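Local atomic coordinates of alanine racemase (Oenococcus oeni PSU-1, PDB entry 3HUR), a protein that belongs to the alanine racemase family, whose members join an N-terminal TIM-barrel domain to a C-terminal domain rich in beta strands. Residues L46-L51 and L69-E74; V35-K40 and K53-T58; L87-Y92 and K96-H101; Q24-W29 and A221-G226. All coordinates share one frame; numbering follows the deposited sequence.

Contact 1: L46-L51 and L69-E74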
loop_
_atom_site.group_PDB
_atom_site.type_symbol
_atom_site.label_atom_id
_atom_site.label_comp_id
_atom_site.label_asym_id
_atom_site.label_seq_id
_atom_site.Cartn_x
_atom_site.Cartn_y
_atom_site.Cartn_z
ATOM N N LEU A 46 18.870 -10.792 -8.997
ATOM C CA LEU A 46 18.859 -12.235 -9.254
ATOM C C LEU A 46 20.105 -12.928 -8.742
ATOM O O LEU A 46 20.122 -14.166 -8.646
ATOM C CB LEU A 46 18.702 -12.546 -10.750
ATOM C CG LEU A 46 17.441 -11.997 -11.384
ATOM C CD1 LEU A 46 17.287 -12.560 -12.761
ATOM C CD2 LEU A 46 16.229 -12.317 -10.533
ATOM N N GLY A 47 21.150 -12.159 -8.429
ATOM C CA GLY A 47 22.319 -12.694 -7.739
ATOM C C GLY A 47 23.582 -12.502 -8.549
ATOM O O GLY A 47 23.823 -13.178 -9.495
ATOM N N ALA A 48 24.415 -11.575 -8.158
ATOM C CA ALA A 48 25.550 -11.217 -9.000
ATOM C C ALA A 48 26.604 -12.335 -9.003
ATOM O O ALA A 48 27.157 -12.694 -10.017
ATOM C CB ALA A 48 26.123 -9.909 -8.549
ATOM N N ILE A 49 26.865 -12.904 -7.856
ATOM C CA ILE A 49 27.881 -13.927 -7.744
ATOM C C ILE A 49 27.592 -15.151 -8.602
ATOM O O ILE A 49 28.394 -15.457 -9.458
ATOM C CB ILE A 49 28.054 -14.294 -6.296
ATOM C CG1 ILE A 49 28.433 -13.044 -5.543
ATOM C CG2 ILE A 49 29.082 -15.369 -6.105
ATOM C CD1 ILE A 49 29.537 -13.201 -4.626
ATOM N N PRO A 50 26.446 -15.841 -8.394
ATOM C CA PRO A 50 26.087 -16.975 -9.228
ATOM C C PRO A 50 26.036 -16.638 -10.715
ATOM O O PRO A 50 26.476 -17.431 -11.527
ATOM C CB PRO A 50 24.698 -17.384 -8.720
ATOM C CG PRO A 50 24.394 -16.517 -7.598
ATOM C CD PRO A 50 25.578 -15.745 -7.222
ATOM N N LEU A 51 25.480 -15.483 -11.057
ATOM C CA LEU A 51 25.492 -15.018 -12.448
ATOM C C LEU A 51 26.971 -14.867 -12.963
ATOM O O LEU A 51 27.348 -15.469 -13.947
ATOM C CB LEU A 51 24.690 -13.711 -12.579
ATOM C CG LEU A 51 23.152 -13.812 -12.641
ATOM C CD1 LEU A 51 22.525 -12.425 -12.551
ATOM C CD2 LEU A 51 22.672 -14.550 -13.873
ATOM N N LEU A 69 32.466 -0.582 -5.316
ATOM C CA LEU A 69 33.682 -1.249 -4.967
ATOM C C LEU A 69 33.404 -2.520 -4.136
ATOM O O LEU A 69 33.878 -3.611 -4.452
ATOM C CB LEU A 69 34.526 -0.277 -4.160
ATOM C CG LEU A 69 35.911 -0.774 -3.792
ATOM C CD1 LEU A 69 36.655 -1.164 -5.054
ATOM C CD2 LEU A 69 36.643 0.310 -2.962
ATOM N N ASP A 70 32.612 -2.384 -3.086
ATOM C CA ASP A 70 32.397 -3.506 -2.185
ATOM C C ASP A 70 31.826 -4.732 -2.923
ATOM O O ASP A 70 32.278 -5.835 -2.670
ATOM C CB ASP A 70 31.702 -3.081 -0.871
ATOM C CG ASP A 70 30.169 -3.094 -0.925
ATOM O OD1 ASP A 70 29.555 -2.842 -1.994
ATOM O OD2 ASP A 70 29.567 -3.356 0.160
ATOM N N GLU A 71 30.984 -4.565 -3.937
ATOM C CA GLU A 71 30.623 -5.708 -4.803
ATOM C C GLU A 71 31.797 -6.318 -5.588
ATOM O O GLU A 71 31.818 -7.529 -5.855
ATOM C CB GLU A 71 29.511 -5.339 -5.783
ATOM C CG GLU A 71 28.811 -6.529 -6.439
ATOM C CD GLU A 71 28.054 -7.427 -5.422
ATOM O OE1 GLU A 71 27.822 -7.000 -4.251
ATOM O OE2 GLU A 71 27.722 -8.586 -5.785
ATOM N N ALA A 72 32.751 -5.480 -6.005
ATOM C CA ALA A 72 33.976 -5.988 -6.705
ATOM C C ALA A 72 34.740 -6.888 -5.752
ATOM O O ALA A 72 34.992 -8.012 -6.061
ATOM C CB ALA A 72 34.833 -4.863 -7.179
ATOM N N LEU A 73 35.002 -6.379 -4.558
ATOM C CA LEU A 73 35.711 -7.116 -3.504
ATOM C C LEU A 73 35.045 -8.449 -3.151
ATOM O O LEU A 73 35.724 -9.451 -3.074
ATOM C CB LEU A 73 35.908 -6.222 -2.265
ATOM C CG LEU A 73 36.749 -4.947 -2.556
ATOM C CD1 LEU A 73 37.180 -4.183 -1.314
ATOM C CD2 LEU A 73 37.968 -5.245 -3.363
ATOM N N GLU A 74 33.720 -8.472 -3.031
ATOM C CA GLU A 74 32.998 -9.702 -2.788
ATOM C C GLU A 74 33.110 -10.686 -3.909
ATOM O O GLU A 74 33.189 -11.873 -3.696
ATOM C CB GLU A 74 31.489 -9.430 -2.627
ATOM C CG GLU A 74 30.979 -8.852 -1.296
ATOM C CD GLU A 74 29.446 -8.556 -1.361
ATOM O OE1 GLU A 74 28.574 -9.484 -1.207
ATOM O OE2 GLU A 74 29.135 -7.389 -1.618
#
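Two pairings join the start of helix 48-57 to the first turns of helix 69-77: Ala48 meets Glu71, and Ile49 meets Glu74. The side chain of Ala48 points toward the other helix, and its CB touches one carboxylate oxygen, with Ala48 CB to Glu71 OE2 at 3.5 Å. Glu71 leaves its own helix at a slant and reaches this position by its torsions. CG lies anti to the backbone N (chi1 -164°), and a bend at chi2 of 64° swings the carboxylate round toward the methyl group. Ile49 works the other way, through the end of its long branch. CG1 stands beside the backbone N and carries CD1 across, where Ile49 CD1 comes to 4.0 Å from the backbone oxygen Glu74 O rather than from a side-chain atom.

Between the two glutamates, Glu71 OE1 and Glu74 OE2 lie only 3.0 Å apart. Both are acceptors, so they do not bond to each other. Lys371 of the second subunit probably makes this closeness tolerable, since its NZ forms salt bridges with both oxygens. Asp70 forms a further salt bridge with Arg8 of that subunit.

The helices follow one another on the outside of the TIM barrel, with strand 63-66 between them in the chain, and the glutamates lie where the second subunit meets them. No hydrogen bond crosses between 46-51 and 69-74. Each methyl of helix 48-57 rests on an oxygen of helix 69-77, a van der Waals contact, while the paired carboxylates direct their charge to a lysine of the partner subunit, which would be expected to offset their mutual repulsion.

Contact 2: V35-K40 and K53-T58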
loop_
_atom_site.group_PDB
_atom_site.type_symbol
_atom_site.label_atom_id
_atom_site.label_comp_id
_atom_site.label_asym_id
_atom_site.label_seq_id
_atom_site.Cartn_x
_atom_site.Cartn_y
_atom_site.Cartn_z
ATOM N N VAL A 35 32.501 -9.290 -24.502
ATOM C CA VAL A 35 31.232 -9.039 -23.793
ATOM C C VAL A 35 31.536 -8.758 -22.331
ATOM O O VAL A 35 32.154 -9.586 -21.682
ATOM C CB VAL A 35 30.268 -10.204 -23.901
ATOM C CG1 VAL A 35 29.059 -9.998 -22.984
ATOM C CG2 VAL A 35 29.829 -10.349 -25.304
ATOM N N TYR A 36 31.157 -7.561 -21.880
ATOM C CA TYR A 36 31.228 -7.113 -20.505
ATOM C C TYR A 36 29.831 -7.182 -19.870
ATOM O O TYR A 36 28.946 -6.393 -20.225
ATOM C CB TYR A 36 31.666 -5.657 -20.445
ATOM C CG TYR A 36 32.983 -5.344 -21.095
ATOM C CD1 TYR A 36 33.372 -4.029 -21.296
ATOM C CD2 TYR A 36 33.853 -6.353 -21.508
ATOM C CE1 TYR A 36 34.568 -3.726 -21.879
ATOM C CE2 TYR A 36 35.048 -6.050 -22.090
ATOM C CZ TYR A 36 35.397 -4.740 -22.281
ATOM O OH TYR A 36 36.607 -4.455 -22.846
ATOM N N ALA A 37 29.646 -8.105 -18.927
ATOM C CA ALA A 37 28.331 -8.370 -18.314
ATOM C C ALA A 37 28.118 -7.356 -17.232
ATOM O O ALA A 37 28.952 -7.248 -16.340
ATOM C CB ALA A 37 28.310 -9.740 -17.733
ATOM N N VAL A 38 27.052 -6.559 -17.347
ATOM C CA VAL A 38 26.763 -5.558 -16.352
ATOM C C VAL A 38 25.834 -6.207 -15.310
ATOM O O VAL A 38 24.787 -6.724 -15.629
ATOM C CB VAL A 38 26.147 -4.259 -16.970
ATOM C CG1 VAL A 38 25.891 -3.210 -15.893
ATOM C CG2 VAL A 38 27.055 -3.644 -18.045
ATOM N N LEU A 39 26.249 -6.141 -14.059
ATOM C CA LEU A 39 25.559 -6.734 -12.970
ATOM C C LEU A 39 25.329 -5.686 -11.904
ATOM O O LEU A 39 26.075 -5.598 -10.939
ATOM C CB LEU A 39 26.442 -7.822 -12.394
ATOM C CG LEU A 39 26.552 -9.053 -13.289
ATOM C CD1 LEU A 39 27.361 -10.065 -12.537
ATOM C CD2 LEU A 39 25.145 -9.618 -13.671
ATOM N N LYS A 40 24.307 -4.868 -12.039
ATOM C CA LYS A 40 24.047 -3.894 -11.007
ATOM C C LYS A 40 22.956 -4.429 -10.096
ATOM O O LYS A 40 22.177 -5.307 -10.488
ATOM C CB LYS A 40 23.630 -2.588 -11.629
ATOM C CG LYS A 40 24.603 -2.035 -12.656
ATOM C CD LYS A 40 23.985 -0.828 -13.289
ATOM C CE LYS A 40 24.916 -0.039 -14.204
ATOM N NZ LYS A 40 24.083 1.092 -14.727
ATOM N N LYS A 53 29.803 -16.241 -11.754
ATOM C CA LYS A 53 30.413 -17.549 -11.859
ATOM C C LYS A 53 29.921 -18.284 -13.098
ATOM O O LYS A 53 30.701 -18.921 -13.776
ATOM C CB LYS A 53 30.087 -18.424 -10.659
ATOM C CG LYS A 53 30.813 -18.073 -9.407
ATOM C CD LYS A 53 30.323 -18.984 -8.292
ATOM C CE LYS A 53 31.094 -18.782 -6.996
ATOM N NZ LYS A 53 32.451 -19.440 -7.032
ATOM N N ALA A 54 28.624 -18.253 -13.365
ATOM C CA ALA A 54 28.117 -18.876 -14.581
ATOM C C ALA A 54 28.774 -18.247 -15.836
ATOM O O ALA A 54 29.054 -18.942 -16.798
ATOM C CB ALA A 54 26.628 -18.751 -14.665
ATOM N N PHE A 55 29.021 -16.945 -15.831
ATOM C CA PHE A 55 29.601 -16.354 -17.019
ATOM C C PHE A 55 31.092 -16.695 -17.168
ATOM O O PHE A 55 31.571 -16.772 -18.304
ATOM C CB PHE A 55 29.434 -14.835 -17.045
ATOM C CG PHE A 55 28.014 -14.358 -16.999
ATOM C CD1 PHE A 55 27.001 -15.089 -17.524
ATOM C CD2 PHE A 55 27.709 -13.146 -16.413
ATOM C CE1 PHE A 55 25.706 -14.613 -17.473
ATOM C CE2 PHE A 55 26.437 -12.677 -16.366
ATOM C CZ PHE A 55 25.433 -13.407 -16.881
ATOM N N GLN A 56 31.813 -16.846 -16.046
ATOM C CA GLN A 56 33.270 -17.178 -16.067
ATOM C C GLN A 56 33.501 -18.604 -16.569
ATOM O O GLN A 56 34.417 -18.869 -17.325
ATOM C CB GLN A 56 33.910 -17.034 -14.679
ATOM C CG GLN A 56 35.425 -17.054 -14.693
ATOM C CD GLN A 56 36.056 -16.745 -13.329
ATOM O OE1 GLN A 56 36.440 -15.612 -13.051
ATOM N NE2 GLN A 56 36.160 -17.749 -12.480
ATOM N N GLU A 57 32.619 -19.510 -16.188
ATOM C CA GLU A 57 32.813 -20.904 -16.456
ATOM C C GLU A 57 32.494 -21.216 -17.892
ATOM O O GLU A 57 33.055 -22.166 -18.460
ATOM C CB GLU A 57 31.963 -21.767 -15.512
ATOM C CG GLU A 57 31.304 -23.050 -16.156
ATOM C CD GLU A 57 32.239 -24.244 -16.252
ATOM O OE1 GLU A 57 33.343 -24.149 -15.708
ATOM O OE2 GLU A 57 31.862 -25.284 -16.850
ATOM N N THR A 58 31.558 -20.474 -18.457
ATOM C CA THR A 58 31.142 -20.703 -19.833
ATOM C C THR A 58 31.881 -19.772 -20.782
ATOM O O THR A 58 31.704 -19.848 -21.979
ATOM C CB THR A 58 29.651 -20.437 -20.017
ATOM O OG1 THR A 58 29.339 -19.099 -19.554
ATOM C CG2 THR A 58 28.854 -21.484 -19.285
#
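Phe55, reaching from helix 48-57, packs on Ala37 and Leu39, and these two apolar pairs make up the whole contact. Ala37 CB is 3.7 Å from Phe55 CD2 and equally far from Phe55 CE2, so the methyl is shared between two ring carbons, approaching them obliquely. Leu39 arrives differently, at the ring edge and near its plane, with Leu39 CD2 at 4.3 Å from Phe55 CE2. With CG beside the backbone N of Phe55 and anti to its carbonyl carbon (chi1 -59°), the ring is held out toward the strand. Leu23 of helix 16-30 also touches both Phe55 and Ala37, so helix 16-30 adds a third element to the same packing.

Hydrogen bonding does not cross between the segments but shapes each of them. Toward the end of the helix, Thr58 OG1 donates to Ala54 O over 2.8 Å, meeting the carbonyl at a C=O...donor angle of 147°. The backbone N of Thr58 makes only a weak, longer bond to the same oxygen. On the strand side, backbone bonds tie Ala37 to Ala63 and Ile65 of strand 63-66.

The residues alternate: Ala37 and Leu39 point at the helix, whereas Val38 between them points away, and the ring of Tyr36 meets Phe160. One strand face is thus turned to the helical layer and the other to the interior. Strand 34-38, helix 48-57 and the parallel neighbour 63-66 form a beta-alpha-beta unit, the repeating element of a TIM barrel.

Contact 3: L87-Y92 and K96-H101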
loop_
_atom_site.group_PDB
_atom_site.type_symbol
_atom_site.label_atom_id
_atom_site.label_comp_id
_atom_site.label_asym_id
_atom_site.label_seq_id
_atom_site.Cartn_x
_atom_site.Cartn_y
_atom_site.Cartn_z
ATOM N N LEU A 87 31.867 1.235 -11.336
ATOM C CA LEU A 87 31.426 2.315 -12.211
ATOM C C LEU A 87 31.592 3.745 -11.721
ATOM O O LEU A 87 31.801 4.670 -12.585
ATOM C CB LEU A 87 29.997 2.102 -12.706
ATOM C CG LEU A 87 29.915 1.194 -13.928
ATOM C CD1 LEU A 87 28.476 1.114 -14.418
ATOM C CD2 LEU A 87 30.818 1.703 -15.039
ATOM N N GLY A 88 31.503 3.968 -10.413
ATOM C CA GLY A 88 31.499 5.346 -9.918
ATOM C C GLY A 88 32.510 5.547 -8.825
ATOM O O GLY A 88 32.331 6.393 -7.947
ATOM N N ALA A 89 33.582 4.776 -8.864
ATOM C CA ALA A 89 34.567 4.845 -7.829
ATOM C C ALA A 89 35.934 5.225 -8.451
ATOM O O ALA A 89 36.353 4.656 -9.452
ATOM C CB ALA A 89 34.633 3.514 -7.090
ATOM N N TRP A 90 36.592 6.216 -7.859
ATOM C CA TRP A 90 37.867 6.677 -8.336
ATOM C C TRP A 90 38.626 7.476 -7.297
ATOM O O TRP A 90 39.426 8.323 -7.656
ATOM C CB TRP A 90 37.683 7.492 -9.637
ATOM C CG TRP A 90 36.711 8.574 -9.518
ATOM C CD1 TRP A 90 36.852 9.704 -8.781
ATOM C CD2 TRP A 90 35.433 8.655 -10.145
ATOM N NE1 TRP A 90 35.719 10.483 -8.896
ATOM C CE2 TRP A 90 34.840 9.859 -9.735
ATOM C CE3 TRP A 90 34.725 7.819 -10.997
ATOM C CZ2 TRP A 90 33.575 10.256 -10.155
ATOM C CZ3 TRP A 90 33.456 8.199 -11.413
ATOM C CH2 TRP A 90 32.891 9.408 -10.988
ATOM N N ASP A 91 38.403 7.199 -6.012
ATOM C CA ASP A 91 39.135 7.881 -4.934
ATOM C C ASP A 91 40.587 7.517 -5.003
ATOM O O ASP A 91 40.930 6.350 -5.051
ATOM C CB ASP A 91 38.649 7.448 -3.547
ATOM C CG ASP A 91 37.410 8.179 -3.094
ATOM O OD1 ASP A 91 37.173 9.327 -3.555
ATOM O OD2 ASP A 91 36.674 7.591 -2.255
ATOM N N TYR A 92 41.442 8.514 -4.950
ATOM C CA TYR A 92 42.880 8.288 -4.969
ATOM C C TYR A 92 43.330 7.404 -3.837
ATOM O O TYR A 92 44.364 6.736 -3.941
ATOM C CB TYR A 92 43.617 9.615 -4.830
ATOM C CG TYR A 92 43.569 10.552 -6.024
ATOM C CD1 TYR A 92 43.202 10.113 -7.292
ATOM C CD2 TYR A 92 43.941 11.884 -5.875
ATOM C CE1 TYR A 92 43.193 10.999 -8.376
ATOM C CE2 TYR A 92 43.940 12.757 -6.936
ATOM C CZ TYR A 92 43.581 12.309 -8.180
ATOM O OH TYR A 92 43.585 13.195 -9.217
ATOM N N LYS A 96 45.269 1.558 -4.284
ATOM C CA LYS A 96 45.883 0.290 -3.924
ATOM C C LYS A 96 44.885 -0.826 -4.069
ATOM O O LYS A 96 45.210 -1.911 -4.556
ATOM C CB LYS A 96 46.413 0.333 -2.477
ATOM N N LEU A 97 43.653 -0.588 -3.662
ATOM C CA LEU A 97 42.663 -1.658 -3.753
ATOM C C LEU A 97 42.416 -1.998 -5.198
ATOM O O LEU A 97 42.459 -3.162 -5.581
ATOM C CB LEU A 97 41.347 -1.269 -3.072
ATOM C CG LEU A 97 41.341 -1.464 -1.564
ATOM C CD1 LEU A 97 40.008 -0.989 -1.001
ATOM C CD2 LEU A 97 41.648 -2.933 -1.180
ATOM N N PHE A 98 42.165 -0.972 -6.003
ATOM C CA PHE A 98 41.936 -1.177 -7.445
ATOM C C PHE A 98 43.042 -1.980 -8.088
ATOM O O PHE A 98 42.761 -2.927 -8.811
ATOM C CB PHE A 98 41.810 0.140 -8.213
ATOM C CG PHE A 98 40.738 1.075 -7.698
ATOM C CD1 PHE A 98 39.447 0.627 -7.471
ATOM C CD2 PHE A 98 41.014 2.421 -7.501
ATOM C CE1 PHE A 98 38.478 1.485 -7.032
ATOM C CE2 PHE A 98 40.023 3.303 -7.053
ATOM C CZ PHE A 98 38.774 2.830 -6.810
ATOM N N ILE A 99 44.303 -1.620 -7.834
ATOM C CA ILE A 99 45.421 -2.297 -8.498
ATOM C C ILE A 99 45.553 -3.730 -8.012
ATOM O O ILE A 99 45.650 -4.648 -8.800
ATOM C CB ILE A 99 46.766 -1.532 -8.307
ATOM C CG1 ILE A 99 46.700 -0.153 -8.962
ATOM C CG2 ILE A 99 47.928 -2.308 -8.913
ATOM C CD1 ILE A 99 47.613 0.871 -8.284
ATOM N N ASP A 100 45.534 -3.926 -6.702
ATOM C CA ASP A 100 45.798 -5.263 -6.163
ATOM C C ASP A 100 44.747 -6.281 -6.540
ATOM O O ASP A 100 45.049 -7.477 -6.614
ATOM C CB ASP A 100 45.912 -5.243 -4.637
ATOM C CG ASP A 100 47.171 -4.489 -4.128
ATOM O OD1 ASP A 100 48.143 -4.235 -4.933
ATOM O OD2 ASP A 100 47.147 -4.157 -2.897
ATOM N N HIS A 101 43.518 -5.810 -6.766
ATOM C CA HIS A 101 42.397 -6.701 -7.070
ATOM C C HIS A 101 41.964 -6.670 -8.543
ATOM O O HIS A 101 40.899 -7.225 -8.889
ATOM C CB HIS A 101 41.206 -6.344 -6.164
ATOM C CG HIS A 101 41.479 -6.543 -4.709
ATOM N ND1 HIS A 101 41.547 -7.795 -4.131
ATOM C CD2 HIS A 101 41.658 -5.648 -3.707
ATOM C CE1 HIS A 101 41.775 -7.658 -2.835
ATOM N NE2 HIS A 101 41.846 -6.365 -2.554
#
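The outer end of the Phe98 ring lodges against the backbone of loop residues 89-91. This loop follows barrel strand 84-86 and leads into helix 95-100, so the ring packs the helix back onto the loop that precedes it. The apolar part is small: Ala89, whose methyl points toward the helix, brings CB to 4.2 Å from Phe98 CZ. Van der Waals contact with polar backbone atoms supplies the rest. Asp91 O lies 3.8 Å from Phe98 CE2, Ala89 O lies 4.0 Å from Phe98 CZ, and Trp90 N is 4.2 Å from the same CZ. All three approach the ring obliquely. A chi1 of -56° puts CG beside the backbone N of Phe98.

Trp90 turns its side chain away from the helix. Gly88 O lies above one face of its indole, displaced toward the rim, and the indole also meets the Trp112 ring and packs on Leu3 of the second subunit.

Deeper in, Phe98 touches Leu69, Ile103, Ile105 and Leu123, so its ring spans from an apolar core to a carbonyl-lined loop. Between the two segments the hold is therefore one of shape and dispersion, perhaps with weak attraction between ring C-H groups and the two carbonyl oxygens, while Trp90 O and Tyr92 OH hydrogen-bond to Trp112.

Contact 4: Q24-W29 and A221-G226. With SO4 (sulfate ion), chain B.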
loop_
_atom_site.group_PDB
_atom_site.type_symbol
_atom_site.label_atom_id
_atom_site.label_comp_id
_atom_site.label_asym_id
_atom_site.label_seq_id
_atom_site.Cartn_x
_atom_site.Cartn_y
_atom_site.Cartn_z
ATOM N N GLN A 24 25.489 -15.261 -24.860
ATOM C CA GLN A 24 25.808 -15.866 -26.137
ATOM C C GLN A 24 24.969 -15.313 -27.336
ATOM O O GLN A 24 25.529 -15.029 -28.382
ATOM C CB GLN A 24 25.708 -17.394 -26.019
ATOM C CG GLN A 24 26.894 -18.029 -25.208
ATOM C CD GLN A 24 26.560 -19.414 -24.566
ATOM O OE1 GLN A 24 25.425 -19.927 -24.662
ATOM N NE2 GLN A 24 27.549 -20.002 -23.899
ATOM N N GLU A 25 23.655 -15.153 -27.187
ATOM C CA GLU A 25 22.799 -14.670 -28.277
ATOM C C GLU A 25 23.142 -13.292 -28.679
ATOM O O GLU A 25 23.213 -12.985 -29.870
ATOM C CB GLU A 25 21.326 -14.622 -27.887
ATOM C CG GLU A 25 20.649 -15.953 -27.888
ATOM C CD GLU A 25 20.365 -16.450 -29.270
ATOM O OE1 GLU A 25 19.672 -15.740 -30.052
ATOM O OE2 GLU A 25 20.823 -17.569 -29.546
ATOM N N ILE A 26 23.306 -12.439 -27.683
ATOM C CA ILE A 26 23.487 -11.040 -27.965
ATOM C C ILE A 26 24.905 -10.771 -28.508
ATOM O O ILE A 26 25.155 -9.719 -29.117
ATOM C CB ILE A 26 23.131 -10.158 -26.750
ATOM C CG1 ILE A 26 22.800 -8.748 -27.212
ATOM C CG2 ILE A 26 24.265 -10.118 -25.735
ATOM C CD1 ILE A 26 21.538 -8.643 -28.053
ATOM N N ARG A 27 25.820 -11.710 -28.265
ATOM C CA ARG A 27 27.148 -11.689 -28.883
ATOM C C ARG A 27 26.986 -11.900 -30.404
ATOM O O ARG A 27 27.524 -11.149 -31.191
ATOM C CB ARG A 27 28.055 -12.779 -28.312
ATOM C CG ARG A 27 29.540 -12.567 -28.604
ATOM C CD ARG A 27 30.398 -13.767 -28.173
ATOM N NE ARG A 27 31.653 -13.317 -27.564
ATOM C CZ ARG A 27 31.916 -13.289 -26.255
ATOM N NH1 ARG A 27 31.021 -13.710 -25.366
ATOM N NH2 ARG A 27 33.092 -12.843 -25.827
ATOM N N GLU A 28 26.223 -12.923 -30.777
ATOM C CA GLU A 28 26.016 -13.264 -32.171
ATOM C C GLU A 28 25.183 -12.216 -32.866
ATOM O O GLU A 28 25.318 -12.039 -34.057
ATOM C CB GLU A 28 25.306 -14.626 -32.332
ATOM C CG GLU A 28 26.062 -15.819 -31.747
ATOM C CD GLU A 28 25.174 -17.082 -31.604
ATOM O OE1 GLU A 28 24.411 -17.375 -32.569
ATOM O OE2 GLU A 28 25.249 -17.778 -30.543
ATOM N N TRP A 29 24.313 -11.541 -32.136
ATOM C CA TRP A 29 23.381 -10.596 -32.722
ATOM C C TRP A 29 24.114 -9.332 -33.126
ATOM O O TRP A 29 23.690 -8.618 -34.049
ATOM C CB TRP A 29 22.324 -10.258 -31.681
ATOM C CG TRP A 29 21.202 -9.324 -32.091
ATOM C CD1 TRP A 29 21.044 -8.019 -31.713
ATOM C CD2 TRP A 29 20.050 -9.656 -32.880
ATOM N NE1 TRP A 29 19.870 -7.514 -32.234
ATOM C CE2 TRP A 29 19.246 -8.501 -32.954
ATOM C CE3 TRP A 29 19.633 -10.817 -33.555
ATOM C CZ2 TRP A 29 18.042 -8.469 -33.687
ATOM C CZ3 TRP A 29 18.417 -10.788 -34.271
ATOM C CH2 TRP A 29 17.649 -9.620 -34.332
ATOM N N ALA A 221 32.593 -3.563 -30.656
ATOM C CA ALA A 221 33.868 -4.125 -30.238
ATOM C C ALA A 221 33.695 -4.785 -28.842
ATOM O O ALA A 221 33.937 -5.990 -28.685
ATOM C CB ALA A 221 34.953 -3.038 -30.228
ATOM N N ALA A 222 33.250 -3.982 -27.868
ATOM C CA ALA A 222 32.930 -4.445 -26.512
ATOM C C ALA A 222 31.539 -3.956 -26.134
ATOM O O ALA A 222 31.324 -2.745 -25.875
ATOM C CB ALA A 222 33.933 -3.935 -25.506
ATOM N N ILE A 223 30.607 -4.906 -26.114
ATOM C CA ILE A 223 29.252 -4.648 -25.666
ATOM C C ILE A 223 29.104 -4.816 -24.139
ATOM O O ILE A 223 29.900 -5.496 -23.498
ATOM C CB ILE A 223 28.237 -5.495 -26.433
ATOM C CG1 ILE A 223 28.373 -6.990 -26.145
ATOM C CG2 ILE A 223 28.361 -5.222 -27.932
ATOM C CD1 ILE A 223 27.184 -7.837 -26.748
ATOM N N ARG A 224 28.098 -4.136 -23.586
ATOM C CA ARG A 224 27.862 -4.022 -22.142
ATOM C C ARG A 224 26.438 -4.380 -21.763
ATOM O O ARG A 224 25.710 -3.555 -21.260
ATOM C CB ARG A 224 28.135 -2.595 -21.713
ATOM C CG ARG A 224 29.586 -2.311 -21.607
ATOM C CD ARG A 224 29.782 -0.940 -20.982
ATOM N NE ARG A 224 29.931 -0.072 -22.122
ATOM C CZ ARG A 224 29.308 1.064 -22.362
ATOM N NH1 ARG A 224 28.512 1.665 -21.509
ATOM N NH2 ARG A 224 29.581 1.624 -23.504
ATOM N N PRO A 225 26.016 -5.613 -22.028
ATOM C CA PRO A 225 24.648 -6.003 -21.702
ATOM C C PRO A 225 24.404 -6.069 -20.201
ATOM O O PRO A 225 25.163 -6.692 -19.490
ATOM C CB PRO A 225 24.535 -7.382 -22.314
ATOM C CG PRO A 225 25.892 -7.839 -22.450
ATOM C CD PRO A 225 26.715 -6.688 -22.727
ATOM N N GLY A 226 23.381 -5.357 -19.745
ATOM C CA GLY A 226 22.960 -5.342 -18.326
ATOM C C GLY A 226 21.565 -5.912 -18.182
ATOM O O GLY A 226 21.393 -7.109 -18.157
HETATM S S SO4 B . 21.834 -1.438 -19.509
HETATM O O1 SO4 B . 20.792 -1.832 -18.595
HETATM O O2 SO4 B . 21.496 -0.275 -20.289
HETATM O O3 SO4 B . 22.967 -1.010 -18.744
HETATM O O4 SO4 B . 21.990 -2.607 -20.360
#
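Ile223 reaches from strand 222-223 to Ile26 on helix 16-30, and its side chain can be followed outward atom by atom. CB starts toward the helix, but neither it nor CG2 comes within 4.2 Å of segment 24-29. CG1 occupies the crowded position between the backbone N and the carbonyl carbon (chi1 67°), and it too only approaches, with Ile223 CG1 at 5.2 Å from Ile26 CG2. The extended chi2 of 171° then drives the terminal methyl into the helix. There Ile223 CD1 lies 3.6 Å from Ile26 O and 3.8 Å from Ile26 CG2, with Arg27 N at the margin of contact. The two isoleucine side chains cross at a slant.

The same branch methyl of Ile26 has a second neighbour, Pro225, whose CG is 4.3 Å from Ile26 CG2. Cys209 of helix 206-211 touches both isoleucines, and Val35 packs on Ile223 and Pro225, so the methyl groups sit in a buried apolar layer. Arg27 skirts it with its polar end committed to a salt bridge with Asp62.

Just past the proline, Gly226 N makes a weak hydrogen bond of 3.1 Å to O4 of the sulfate ion, with an N-H...O angle of 134°. Ser206 OG and Gln227 N also bind this ion.

Strand 222-223 bonds through its backbone to strand 34-38, and Arg224 bonds to Ala204 on the other flank, which together close the TIM barrel beneath helix 16-30. The sulfate, probably from the crystallisation liquor, lies just past the last strand, consistent with the anion sites common at the C-terminal ends of such barrels.

Contact 4 opens first, at residues 24-29, and closes last, at 221-226; the other three lie within its span. Contact 2 opens next, on strand 34-38. Before it closes at 53-58, contact 1 opens at 46-51, so the two cross, sharing helix 48-57 and touching through Leu39 and Leu51. Contact 1 closes at 69-74, and contact 3 then forms a short separate loop between 87-92 and 96-101; Leu69 and Leu73 join it to contact 1. Backbone bonds between Tyr36 and Ile223 and between Val38 and Pro225 bring contacts 2 and 4 together across adjacent strands, linking the barrel's first and last strands to its surrounding helices.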